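Local coordinates for aminotransferase class I and II (Streptococcus suis 89/1591, PDB 3OP7), which probably catalyses the pyridoxal-phosphate-dependent transfer of amino groups between amino acids and 2-oxo acids, carrying its cofactor as a lysine Schiff base, at residues N14-S19 with F322-L327; L32-L37 with D260-L265; L96-L101 with Y189-E194; A286-W291 with L348-E353. All coordinates share one frame; numbering follows the deposited sequence.

Contact 1: N14-S19 with F322-L327; sequences NVHENS and FCLQLL
The imidazole of H16 is the one flat group that takes part in this contact, and it meets L324 and L327 at a slant through one methyl of each. V15 CG1, from the preceding residue, lies 3.4 Å above one face of the ring, displaced toward its rim, and the ring of W12 also meets it with the two planes about 50° apart. L324 CD2 packs tightly at the far end of the imidazole, 3.3 Å from H16 CE1 and nearly as close to NE2, the two side chains crossing at about a right angle. L327 CD2 instead rests near the root of the ring, 3.5 Å from H16 ND1 and 3.6 Å from H16 CB. With CG anti to the carbonyl carbon (chi1 -59°), H16 reaches out to helix 319-330. The contact thus lays the N-terminal region around H16 against the C-terminal part of the chain, which in fold-type I aminotransferases belongs to the small domain; L333 on the short strand 332-333 also touches both H16 and L327. S19 carries the packing onward, its carbonyl O 3.6 Å from L327 CD1. A water donates to S19 O at 3.0 Å and to L327 O at 2.8 Å, tying the two backbones together where no direct hydrogen bond joins them. Nearby, N14 ND2 is hydrogen-bonded to R245 O and D246 OD1 of the second subunit.

Contact 2: L32-L37 with D260-L265; sequences LTLEEL and DLVAQL
L37 lays its CD2 methyl against two residues of helix 257-268 at once, 3.6 Å from V262 CG1 and 4.0 Å from L265 CD2. L37 and L265 run past each other in opposite directions, both with CG anti to the backbone N (chi1 -179° in each), which directs CD2 of each into the gap between the helices. One turn earlier, L34 brings CD1 to 4.1 Å from V262 CG2. The two methyls of V262 therefore divide the work: CG1 serves L37 and CG2 serves L34.

The polar groups of the two segments that bond within their own segment do not cross the contact. T33 is the N-cap of helix 34-41, its OG1 accepting from E36 N at 3.0 Å with an N-H...O angle of 163°, which fixes where the helix begins. On the other helix, Q264 NE2 donates at 2.9 Å to D260 OD2, meeting its syn side well out of the carboxylate plane, while D260 OD1 takes bonds from Q86 and S65. L34 also packs on L52 of the second subunit, and E35 OE1 is hydrogen-bonded to Q53 NE2 of that subunit, so helix 34-41 also takes part in the dimer interface. Since only aliphatic carbons meet across the contact, its hold depends on complementary shape and the exclusion of water, with no hydrogen bond between the two segments.

Contact 3: L96-L101 with Y189-E194; sequences LVLYSL and YILSDE
Y189 opens the strand by setting its ring under L101, whose CD1 stands 4.2 Å above one face, offset toward the rim near CE2; the two side chains cross at about a right angle. L191 does most of the packing. Its CG, anti to the backbone N (chi1 168°), sends the fork to the helix: CD1 meets V97 CG1 tip to tip at 4.1 Å, and CD2 lies 3.9 Å from L98 CD2, across that side chain. S192 OG then donates at 2.8 Å to E194 OE2, on the anti side of the carboxylate and out of its plane. Between them D193 OD2 is hydrogen-bonded to N1 of the pyridoxal-phosphate lysine at position 222 and to N94 ND2, the aspartate-pyridine pairing of fold-type I enzymes. The strand lies between the parallel strands 157-161 and 214-219 of the large-domain sheet, whose M157 and I215 also touch V97; the 96-101 part of helix 89-101 runs nearly antiparallel to strand 189-193 (156°), their axes approaching to 10.7 Å, and helix 238-244 packs beside both.

Contact 4: A286-W291 with L348-E353; sequences AILDQW and LGFACE
F350 O, on the residue whose ring meets L288, accepts a hydrogen bond from N284 ND2, which stands one turn before L288 on the same helix; this amide also makes a weak bond to C352 O. The helix thus grips the loop by its backbone next to the place where it packs on the loop's side chains. L348 O is bound in turn by S309 OG, from the neighbouring strand.

L288 carries the apolar part. Its CG is anti to the backbone N (chi1 -173°), and its two methyls are shared between two partners. CD2 comes obliquely to the root of the F350 ring, 3.7 Å from F350 CD1 and 4.0 Å from F350 CG, the side chains crossing at about a right angle. CD1 lies 4.2 Å from L348 CD2, and those two leucines slide past each other in opposite directions. F350 CG stands between the backbone N and the carbonyl carbon (chi1 63°), and its ring is also touched by L281 and L285 of the helix. At the far end of the loop, E353 occupies the N-cap position of helix 354-368.

Here the long helix 270-294 lies against the antiparallel sheet through the exit of strand 345-348 and the loop leading to helix 354-368, an arrangement of helices on a sheet that belongs to the small domain of fold-type I aminotransferases.

Contacts 2, 3 and 4 are buried, whereas contact 1 is partly open and uses a bridging water and an imidazole where the others rely on aliphatic and aromatic carbon. Contact 3 belongs to the large-domain sheet beside the cofactor; contact 4 lies in the C-terminal part of the chain, and contact 1 pins an N-terminal segment to it, their nearest atoms about 8 Å apart, and both lie about 31 or 32 Å from contact 3 between centres, on the opposite side of the chain's centre. Contact 2 joins two helices near the dimer interface. Helices 257-268 and 270-294 are consecutive, so contacts 2 and 4 sit on neighbouring elements without touching. Contacts 1 and 2 both bring N-terminal segments onto later helices.

Contact 1: N14-S19 with F322-L327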
loop_
_atom_site.group_PDB
_atom_site.type_symbol
_atom_site.label_atom_id
_atom_site.label_comp_id
_atom_site.label_asym_id
_atom_site.label_seq_id
_atom_site.Cartn_x
_atom_site.Cartn_y
_atom_site.Cartn_z
ATOM N N ASN A 14 -14.179 12.234 0.214
ATOM C CA ASN A 14 -14.799 11.492 1.317
ATOM C C ASN A 14 -16.144 12.094 1.736
ATOM O O ASN A 14 -17.133 11.373 1.945
ATOM C CB ASN A 14 -13.896 11.462 2.560
ATOM C CG ASN A 14 -12.729 10.516 2.431
ATOM O OD1 ASN A 14 -12.695 9.632 1.568
ATOM N ND2 ASN A 14 -11.742 10.704 3.295
ATOM N N VAL A 15 -16.186 13.425 1.866
ATOM C CA VAL A 15 -17.384 14.106 2.347
ATOM C C VAL A 15 -18.493 14.157 1.273
ATOM O O VAL A 15 -19.672 13.973 1.608
ATOM C CB VAL A 15 -17.091 15.525 2.875
ATOM C CG1 VAL A 15 -18.399 16.281 3.241
ATOM C CG2 VAL A 15 -16.191 15.481 4.086
ATOM N N HIS A 16 -18.127 14.330 0.007
ATOM C CA HIS A 16 -19.111 14.727 -1.026
ATOM C C HIS A 16 -19.409 13.734 -2.142
ATOM O O HIS A 16 -20.403 13.898 -2.836
ATOM C CB HIS A 16 -18.714 16.082 -1.658
ATOM C CG HIS A 16 -18.630 17.187 -0.666
ATOM N ND1 HIS A 16 -19.721 17.640 0.043
ATOM C CD2 HIS A 16 -17.576 17.923 -0.251
ATOM C CE1 HIS A 16 -19.335 18.604 0.861
ATOM N NE2 HIS A 16 -18.035 18.786 0.705
ATOM N N GLU A 17 -18.596 12.699 -2.303
ATOM C CA GLU A 17 -18.736 11.771 -3.438
ATOM C C GLU A 17 -20.138 11.087 -3.472
ATOM O O GLU A 17 -20.708 10.885 -4.558
ATOM C CB GLU A 17 -17.653 10.693 -3.386
ATOM C CG GLU A 17 -16.915 10.481 -4.683
ATOM C CD GLU A 17 -15.662 9.551 -4.519
ATOM O OE1 GLU A 17 -15.447 8.926 -3.433
ATOM O OE2 GLU A 17 -14.887 9.449 -5.504
ATOM N N ASN A 18 -20.691 10.797 -2.286
ATOM C CA ASN A 18 -22.013 10.152 -2.169
ATOM C C ASN A 18 -23.179 11.084 -2.458
ATOM O O ASN A 18 -24.335 10.639 -2.556
ATOM C CB ASN A 18 -22.204 9.600 -0.749
ATOM C CG ASN A 18 -21.422 8.336 -0.511
ATOM O OD1 ASN A 18 -20.756 7.818 -1.402
ATOM N ND2 ASN A 18 -21.533 7.806 0.711
ATOM N N SER A 19 -22.890 12.380 -2.493
ATOM C CA SER A 19 -23.889 13.406 -2.783
ATOM C C SER A 19 -23.947 13.757 -4.270
ATOM O O SER A 19 -24.796 14.557 -4.682
ATOM C CB SER A 19 -23.579 14.675 -1.982
ATOM O OG SER A 19 -23.943 14.517 -0.622
ATOM N N PHE A 322 -18.438 27.796 -4.063
ATOM C CA PHE A 322 -19.055 27.661 -5.388
ATOM C C PHE A 322 -19.374 26.197 -5.671
ATOM O O PHE A 322 -20.476 25.847 -6.090
ATOM C CB PHE A 322 -18.087 28.178 -6.435
ATOM C CG PHE A 322 -18.576 28.082 -7.851
ATOM C CD1 PHE A 322 -18.365 26.934 -8.600
ATOM C CD2 PHE A 322 -19.169 29.166 -8.458
ATOM C CE1 PHE A 322 -18.775 26.863 -9.921
ATOM C CE2 PHE A 322 -19.591 29.104 -9.785
ATOM C CZ PHE A 322 -19.393 27.962 -10.513
ATOM N N CYS A 323 -18.390 25.340 -5.461
ATOM C CA CYS A 323 -18.595 23.919 -5.694
ATOM C C CYS A 323 -19.582 23.250 -4.721
ATOM O O CYS A 323 -20.297 22.327 -5.117
ATOM C CB CYS A 323 -17.264 23.174 -5.662
ATOM S SG CYS A 323 -16.198 23.544 -7.108
ATOM N N LEU A 324 -19.600 23.687 -3.458
ATOM C CA LEU A 324 -20.583 23.187 -2.481
ATOM C C LEU A 324 -21.999 23.555 -2.923
ATOM O O LEU A 324 -22.919 22.738 -2.873
ATOM C CB LEU A 324 -20.328 23.763 -1.080
ATOM C CG LEU A 324 -19.107 23.266 -0.276
ATOM C CD1 LEU A 324 -18.820 24.256 0.890
ATOM C CD2 LEU A 324 -19.329 21.842 0.228
ATOM N N GLN A 325 -22.164 24.800 -3.345
ATOM C CA GLN A 325 -23.459 25.271 -3.828
ATOM C C GLN A 325 -23.898 24.567 -5.100
ATOM O O GLN A 325 -25.053 24.182 -5.214
ATOM C CB GLN A 325 -23.415 26.763 -4.081
ATOM C CG GLN A 325 -23.365 27.586 -2.833
ATOM C CD GLN A 325 -23.502 29.079 -3.135
ATOM O OE1 GLN A 325 -22.941 29.922 -2.424
ATOM N NE2 GLN A 325 -24.227 29.406 -4.206
ATOM N N LEU A 326 -22.987 24.419 -6.057
ATOM C CA LEU A 326 -23.272 23.675 -7.294
ATOM C C LEU A 326 -23.698 22.234 -6.981
ATOM O O LEU A 326 -24.665 21.698 -7.557
ATOM C CB LEU A 326 -22.034 23.659 -8.189
ATOM C CG LEU A 326 -22.084 22.770 -9.431
ATOM C CD1 LEU A 326 -23.046 23.362 -10.475
ATOM C CD2 LEU A 326 -20.678 22.546 -9.964
ATOM N N LEU A 327 -23.003 21.624 -6.037
ATOM C CA LEU A 327 -23.337 20.267 -5.618
ATOM C C LEU A 327 -24.741 20.219 -4.994
ATOM O O LEU A 327 -25.559 19.386 -5.391
ATOM C CB LEU A 327 -22.279 19.727 -4.645
ATOM C CG LEU A 327 -22.482 18.320 -4.072
ATOM C CD1 LEU A 327 -22.457 17.303 -5.200
ATOM C CD2 LEU A 327 -21.376 17.993 -3.048
HETATM O O HOH W 1 -26.503 17.020 -4.274
#

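Contact 2: L32-L37 with D260-L265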
loop_
_atom_site.group_PDB
_atom_site.type_symbol
_atom_site.label_atom_id
_atom_site.label_comp_id
_atom_site.label_asym_id
_atom_site.label_seq_id
_atom_site.Cartn_x
_atom_site.Cartn_y
_atom_site.Cartn_z
ATOM N N LEU A 32 -12.488 -0.107 -17.175
ATOM C CA LEU A 32 -12.788 -1.372 -17.849
ATOM C C LEU A 32 -13.407 -2.345 -16.890
ATOM O O LEU A 32 -13.048 -2.380 -15.696
ATOM C CB LEU A 32 -11.490 -1.970 -18.408
ATOM C CG LEU A 32 -10.948 -1.314 -19.698
ATOM C CD1 LEU A 32 -9.438 -1.733 -19.897
ATOM C CD2 LEU A 32 -11.808 -1.705 -20.857
ATOM N N THR A 33 -14.282 -3.179 -17.412
ATOM C CA THR A 33 -14.608 -4.437 -16.743
ATOM C C THR A 33 -13.701 -5.559 -17.281
ATOM O O THR A 33 -13.114 -5.441 -18.352
ATOM C CB THR A 33 -16.031 -4.871 -16.988
ATOM O OG1 THR A 33 -16.199 -5.129 -18.405
ATOM C CG2 THR A 33 -17.068 -3.806 -16.501
ATOM N N LEU A 34 -13.614 -6.671 -16.558
ATOM C CA LEU A 34 -12.860 -7.823 -17.046
ATOM C C LEU A 34 -13.425 -8.279 -18.384
ATOM O O LEU A 34 -12.681 -8.566 -19.309
ATOM C CB LEU A 34 -12.896 -8.954 -15.992
ATOM C CG LEU A 34 -11.711 -9.893 -15.957
ATOM C CD1 LEU A 34 -10.386 -9.122 -15.978
ATOM C CD2 LEU A 34 -11.854 -10.815 -14.721
ATOM N N GLU A 35 -14.751 -8.313 -18.488
ATOM C CA GLU A 35 -15.437 -8.665 -19.738
ATOM C C GLU A 35 -14.928 -7.830 -20.920
ATOM O O GLU A 35 -14.611 -8.371 -21.967
ATOM C CB GLU A 35 -16.945 -8.422 -19.585
ATOM C CG GLU A 35 -17.761 -8.461 -20.886
ATOM C CD GLU A 35 -18.553 -9.719 -21.077
ATOM O OE1 GLU A 35 -18.998 -10.330 -20.069
ATOM O OE2 GLU A 35 -18.762 -10.072 -22.266
ATOM N N GLU A 36 -14.874 -6.518 -20.737
ATOM C CA GLU A 36 -14.400 -5.618 -21.785
ATOM C C GLU A 36 -12.915 -5.843 -22.061
ATOM O O GLU A 36 -12.476 -5.779 -23.214
ATOM C CB GLU A 36 -14.675 -4.126 -21.458
ATOM C CG GLU A 36 -14.560 -3.218 -22.700
ATOM C CD GLU A 36 -14.736 -1.713 -22.488
ATOM O OE1 GLU A 36 -15.130 -1.264 -21.387
ATOM O OE2 GLU A 36 -14.464 -0.974 -23.471
ATOM N N LEU A 37 -12.124 -6.081 -21.011
ATOM C CA LEU A 37 -10.705 -6.377 -21.224
ATOM C C LEU A 37 -10.483 -7.676 -22.001
ATOM O O LEU A 37 -9.652 -7.715 -22.920
ATOM C CB LEU A 37 -9.938 -6.452 -19.919
ATOM C CG LEU A 37 -8.438 -6.728 -19.990
ATOM C CD1 LEU A 37 -7.671 -5.678 -20.848
ATOM C CD2 LEU A 37 -7.830 -6.863 -18.549
ATOM N N ASP A 260 -1.801 -8.703 -10.434
ATOM C CA ASP A 260 -0.697 -8.916 -11.344
ATOM C C ASP A 260 -1.107 -9.707 -12.608
ATOM O O ASP A 260 -0.626 -9.429 -13.698
ATOM C CB ASP A 260 0.483 -9.576 -10.619
ATOM C CG ASP A 260 1.541 -10.094 -11.588
ATOM O OD1 ASP A 260 2.461 -9.352 -11.953
ATOM O OD2 ASP A 260 1.424 -11.282 -11.945
ATOM N N LEU A 261 -1.958 -10.729 -12.462
ATOM C CA LEU A 261 -2.448 -11.522 -13.611
ATOM C C LEU A 261 -3.184 -10.627 -14.604
ATOM O O LEU A 261 -2.945 -10.704 -15.823
ATOM C CB LEU A 261 -3.388 -12.621 -13.132
ATOM C CG LEU A 261 -3.180 -14.107 -13.394
ATOM C CD1 LEU A 261 -4.535 -14.709 -13.702
ATOM C CD2 LEU A 261 -2.107 -14.483 -14.473
ATOM N N VAL A 262 -4.083 -9.786 -14.096
ATOM C CA VAL A 262 -4.804 -8.839 -14.959
ATOM C C VAL A 262 -3.818 -7.854 -15.562
ATOM O O VAL A 262 -3.919 -7.536 -16.754
ATOM C CB VAL A 262 -5.939 -8.085 -14.221
ATOM C CG1 VAL A 262 -6.589 -7.023 -15.127
ATOM C CG2 VAL A 262 -6.980 -9.099 -13.675
ATOM N N ALA A 263 -2.833 -7.420 -14.776
ATOM C CA ALA A 263 -1.852 -6.444 -15.303
ATOM C C ALA A 263 -1.079 -7.062 -16.480
ATOM O O ALA A 263 -0.821 -6.381 -17.438
ATOM C CB ALA A 263 -0.870 -5.993 -14.197
ATOM N N GLN A 264 -0.705 -8.346 -16.367
ATOM C CA GLN A 264 0.036 -9.031 -17.435
ATOM C C GLN A 264 -0.803 -8.960 -18.743
ATOM O O GLN A 264 -0.302 -8.666 -19.823
ATOM C CB GLN A 264 0.266 -10.498 -17.089
ATOM C CG GLN A 264 1.292 -10.778 -15.988
ATOM C CD GLN A 264 1.458 -12.259 -15.717
ATOM O OE1 GLN A 264 1.656 -13.063 -16.639
ATOM N NE2 GLN A 264 1.341 -12.632 -14.472
ATOM N N LEU A 265 -2.072 -9.334 -18.616
ATOM C CA LEU A 265 -3.012 -9.297 -19.753
ATOM C C LEU A 265 -3.173 -7.887 -20.339
ATOM O O LEU A 265 -3.099 -7.705 -21.577
ATOM C CB LEU A 265 -4.358 -9.869 -19.315
ATOM C CG LEU A 265 -5.466 -9.936 -20.367
ATOM C CD1 LEU A 265 -5.038 -10.768 -21.598
ATOM C CD2 LEU A 265 -6.714 -10.541 -19.708
#

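Contact 3: L96-L101 with Y189-E194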
loop_
_atom_site.group_PDB
_atom_site.type_symbol
_atom_site.label_atom_id
_atom_site.label_comp_id
_atom_site.label_asym_id
_atom_site.label_seq_id
_atom_site.Cartn_x
_atom_site.Cartn_y
_atom_site.Cartn_z
ATOM N N LEU A 96 6.858 4.458 -1.934
ATOM C CA LEU A 96 8.065 3.619 -1.818
ATOM C C LEU A 96 9.337 4.426 -2.153
ATOM O O LEU A 96 10.352 4.327 -1.445
ATOM C CB LEU A 96 7.975 2.447 -2.744
ATOM C CG LEU A 96 9.185 1.487 -2.790
ATOM C CD1 LEU A 96 9.478 0.895 -1.391
ATOM C CD2 LEU A 96 8.943 0.396 -3.863
ATOM N N VAL A 97 9.279 5.210 -3.215
ATOM C CA VAL A 97 10.450 6.021 -3.632
ATOM C C VAL A 97 10.834 7.005 -2.510
ATOM O O VAL A 97 11.991 7.040 -2.033
ATOM C CB VAL A 97 10.219 6.771 -4.940
ATOM C CG1 VAL A 97 11.403 7.785 -5.266
ATOM C CG2 VAL A 97 10.076 5.749 -6.074
ATOM N N LEU A 98 9.852 7.782 -2.056
ATOM C CA LEU A 98 10.119 8.845 -1.095
ATOM C C LEU A 98 10.503 8.294 0.258
ATOM O O LEU A 98 11.457 8.734 0.901
ATOM C CB LEU A 98 8.892 9.785 -1.044
ATOM C CG LEU A 98 8.613 10.496 -2.382
ATOM C CD1 LEU A 98 7.175 11.013 -2.438
ATOM C CD2 LEU A 98 9.613 11.644 -2.585
ATOM N N TYR A 99 9.775 7.297 0.699
ATOM C CA TYR A 99 10.049 6.746 2.003
ATOM C C TYR A 99 11.442 6.079 2.051
ATOM O O TYR A 99 12.152 6.157 3.079
ATOM C CB TYR A 99 8.934 5.790 2.366
ATOM C CG TYR A 99 8.710 5.517 3.818
ATOM C CD1 TYR A 99 9.115 6.396 4.803
ATOM C CD2 TYR A 99 8.112 4.353 4.217
ATOM C CE1 TYR A 99 8.928 6.112 6.159
ATOM C CE2 TYR A 99 7.906 4.076 5.569
ATOM C CZ TYR A 99 8.306 4.963 6.523
ATOM O OH TYR A 99 8.122 4.644 7.862
ATOM N N SER A 100 11.849 5.441 0.960
ATOM C CA SER A 100 13.121 4.728 0.890
ATOM C C SER A 100 14.285 5.719 0.841
ATOM O O SER A 100 15.337 5.495 1.489
ATOM C CB SER A 100 13.163 3.837 -0.366
ATOM O OG SER A 100 12.267 2.751 -0.251
ATOM N N LEU A 101 14.127 6.785 0.058
ATOM C CA LEU A 101 15.262 7.618 -0.301
ATOM C C LEU A 101 15.421 8.907 0.475
ATOM O O LEU A 101 16.527 9.442 0.528
ATOM C CB LEU A 101 15.259 7.924 -1.820
ATOM C CG LEU A 101 15.340 6.677 -2.702
ATOM C CD1 LEU A 101 15.174 7.126 -4.166
ATOM C CD2 LEU A 101 16.640 5.875 -2.484
ATOM N N TYR A 189 18.222 13.325 -7.862
ATOM C CA TYR A 189 17.295 12.441 -8.521
ATOM C C TYR A 189 16.191 13.313 -9.019
ATOM O O TYR A 189 15.907 14.357 -8.429
ATOM C CB TYR A 189 16.620 11.509 -7.558
ATOM C CG TYR A 189 17.505 10.510 -6.847
ATOM C CD1 TYR A 189 18.134 9.525 -7.545
ATOM C CD2 TYR A 189 17.665 10.558 -5.442
ATOM C CE1 TYR A 189 18.950 8.582 -6.872
ATOM C CE2 TYR A 189 18.453 9.635 -4.767
ATOM C CZ TYR A 189 19.086 8.643 -5.486
ATOM O OH TYR A 189 19.866 7.720 -4.811
ATOM N N ILE A 190 15.513 12.847 -10.046
ATOM C CA ILE A 190 14.231 13.425 -10.459
ATOM C C ILE A 190 13.176 12.323 -10.431
ATOM O O ILE A 190 13.248 11.355 -11.192
ATOM C CB ILE A 190 14.262 14.075 -11.867
ATOM C CG1 ILE A 190 15.253 15.252 -11.932
ATOM C CG2 ILE A 190 12.829 14.559 -12.218
ATOM C CD1 ILE A 190 15.499 15.813 -13.333
ATOM N N LEU A 191 12.228 12.451 -9.504
ATOM C CA LEU A 191 11.100 11.539 -9.394
ATOM C C LEU A 191 10.035 12.156 -10.296
ATOM O O LEU A 191 9.690 13.355 -10.148
ATOM C CB LEU A 191 10.556 11.524 -7.989
ATOM C CG LEU A 191 9.188 10.822 -7.770
ATOM C CD1 LEU A 191 9.183 9.358 -8.364
ATOM C CD2 LEU A 191 8.775 10.801 -6.270
ATOM N N SER A 192 9.572 11.394 -11.273
ATOM C CA SER A 192 8.514 11.850 -12.167
ATOM C C SER A 192 7.311 10.890 -12.147
ATOM O O SER A 192 7.417 9.730 -12.544
ATOM C CB SER A 192 9.079 11.973 -13.583
ATOM O OG SER A 192 8.102 12.489 -14.478
ATOM N N ASP A 193 6.203 11.350 -11.582
ATOM C CA ASP A 193 4.967 10.616 -11.579
ATOM C C ASP A 193 4.296 10.832 -12.948
ATOM O O ASP A 193 3.877 11.957 -13.312
ATOM C CB ASP A 193 4.109 11.089 -10.402
ATOM C CG ASP A 193 2.685 10.522 -10.400
ATOM O OD1 ASP A 193 2.148 10.138 -11.455
ATOM O OD2 ASP A 193 2.056 10.605 -9.343
ATOM N N GLU A 194 4.303 9.760 -13.721
ATOM C CA GLU A 194 3.916 9.751 -15.092
ATOM C C GLU A 194 2.629 9.006 -15.366
ATOM O O GLU A 194 2.424 8.505 -16.471
ATOM C CB GLU A 194 5.089 9.249 -15.965
ATOM C CG GLU A 194 6.272 10.195 -15.834
ATOM C CD GLU A 194 7.593 9.765 -16.448
ATOM O OE1 GLU A 194 7.784 8.577 -16.766
ATOM O OE2 GLU A 194 8.451 10.685 -16.644
#

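Contact 4: A286-W291 with L348-E353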
loop_
_atom_site.group_PDB
_atom_site.type_symbol
_atom_site.label_atom_id
_atom_site.label_comp_id
_atom_site.label_asym_id
_atom_site.label_seq_id
_atom_site.Cartn_x
_atom_site.Cartn_y
_atom_site.Cartn_z
ATOM N N ALA A 286 -13.209 17.319 -27.067
ATOM C CA ALA A 286 -13.860 18.213 -28.055
ATOM C C ALA A 286 -15.155 18.821 -27.500
ATOM O O ALA A 286 -15.477 19.961 -27.770
ATOM C CB ALA A 286 -14.127 17.501 -29.398
ATOM N N ILE A 287 -15.876 18.048 -26.699
ATOM C CA ILE A 287 -17.100 18.514 -26.048
ATOM C C ILE A 287 -16.777 19.607 -25.016
ATOM O O ILE A 287 -17.445 20.668 -24.984
ATOM C CB ILE A 287 -17.840 17.328 -25.394
ATOM C CG1 ILE A 287 -18.473 16.453 -26.474
ATOM C CG2 ILE A 287 -18.918 17.796 -24.425
ATOM C CD1 ILE A 287 -18.982 15.145 -25.923
ATOM N N LEU A 288 -15.757 19.347 -24.194
ATOM C CA LEU A 288 -15.264 20.307 -23.215
ATOM C C LEU A 288 -14.791 21.602 -23.879
ATOM O O LEU A 288 -15.161 22.700 -23.411
ATOM C CB LEU A 288 -14.125 19.706 -22.385
ATOM C CG LEU A 288 -13.612 20.543 -21.213
ATOM C CD1 LEU A 288 -14.749 20.843 -20.219
ATOM C CD2 LEU A 288 -12.440 19.794 -20.571
ATOM N N ASP A 289 -13.998 21.479 -24.952
ATOM C CA ASP A 289 -13.499 22.659 -25.708
ATOM C C ASP A 289 -14.592 23.554 -26.224
ATOM O O ASP A 289 -14.508 24.768 -26.073
ATOM C CB ASP A 289 -12.599 22.245 -26.885
ATOM C CG ASP A 289 -11.178 21.826 -26.435
ATOM O OD1 ASP A 289 -10.670 22.351 -25.412
ATOM O OD2 ASP A 289 -10.578 20.957 -27.110
ATOM N N GLN A 290 -15.587 22.940 -26.864
ATOM C CA GLN A 290 -16.770 23.651 -27.391
ATOM C C GLN A 290 -17.493 24.401 -26.262
ATOM O O GLN A 290 -17.820 25.593 -26.392
ATOM C CB GLN A 290 -17.708 22.623 -28.051
ATOM C CG GLN A 290 -18.901 23.214 -28.849
ATOM C CD GLN A 290 -19.901 22.137 -29.276
ATOM O OE1 GLN A 290 -19.960 21.037 -28.690
ATOM N NE2 GLN A 290 -20.692 22.443 -30.284
ATOM N N TRP A 291 -17.742 23.691 -25.163
ATOM C CA TRP A 291 -18.373 24.262 -23.967
ATOM C C TRP A 291 -17.590 25.452 -23.369
ATOM O O TRP A 291 -18.159 26.508 -23.076
ATOM C CB TRP A 291 -18.552 23.173 -22.915
ATOM C CG TRP A 291 -19.370 23.626 -21.775
ATOM C CD1 TRP A 291 -20.730 23.725 -21.732
ATOM C CD2 TRP A 291 -18.886 24.101 -20.523
ATOM N NE1 TRP A 291 -21.124 24.196 -20.504
ATOM C CE2 TRP A 291 -20.011 24.449 -19.748
ATOM C CE3 TRP A 291 -17.613 24.238 -19.971
ATOM C CZ2 TRP A 291 -19.900 24.934 -18.441
ATOM C CZ3 TRP A 291 -17.494 24.708 -18.663
ATOM C CH2 TRP A 291 -18.640 25.062 -17.921
ATOM N N LEU A 348 -11.722 19.572 -13.238
ATOM C CA LEU A 348 -12.807 18.927 -13.983
ATOM C C LEU A 348 -12.269 17.669 -14.712
ATOM O O LEU A 348 -11.380 17.781 -15.561
ATOM C CB LEU A 348 -13.353 19.929 -14.982
ATOM C CG LEU A 348 -14.699 19.553 -15.608
ATOM C CD1 LEU A 348 -15.394 20.843 -16.046
ATOM C CD2 LEU A 348 -14.588 18.542 -16.754
ATOM N N GLY A 349 -12.773 16.491 -14.373
ATOM C CA GLY A 349 -12.347 15.257 -15.012
ATOM C C GLY A 349 -13.357 14.912 -16.105
ATOM O O GLY A 349 -14.508 14.592 -15.813
ATOM N N PHE A 350 -12.924 14.961 -17.357
ATOM C CA PHE A 350 -13.863 14.888 -18.468
ATOM C C PHE A 350 -13.932 13.548 -19.211
ATOM O O PHE A 350 -14.734 13.428 -20.148
ATOM C CB PHE A 350 -13.556 15.997 -19.488
ATOM C CG PHE A 350 -12.205 15.871 -20.127
ATOM C CD1 PHE A 350 -11.079 16.459 -19.546
ATOM C CD2 PHE A 350 -12.036 15.127 -21.282
ATOM C CE1 PHE A 350 -9.794 16.298 -20.130
ATOM C CE2 PHE A 350 -10.773 14.977 -21.863
ATOM C CZ PHE A 350 -9.656 15.583 -21.296
ATOM N N ALA A 351 -13.104 12.569 -18.832
ATOM C CA ALA A 351 -13.036 11.289 -19.546
ATOM C C ALA A 351 -13.920 10.239 -18.876
ATOM O O ALA A 351 -13.631 9.021 -18.858
ATOM C CB ALA A 351 -11.586 10.820 -19.646
ATOM N N CYS A 352 -15.009 10.729 -18.305
ATOM C CA CYS A 352 -16.084 9.903 -17.785
ATOM C C CYS A 352 -17.068 9.603 -18.929
ATOM O O CYS A 352 -16.814 9.970 -20.090
ATOM C CB CYS A 352 -16.802 10.667 -16.661
ATOM S SG CYS A 352 -17.522 12.258 -17.181
ATOM N N GLU A 353 -18.187 8.950 -18.590
ATOM C CA GLU A 353 -19.234 8.667 -19.563
ATOM C C GLU A 353 -19.669 9.984 -20.192
ATOM O O GLU A 353 -19.963 10.982 -19.507
ATOM C CB GLU A 353 -20.413 7.918 -18.918
#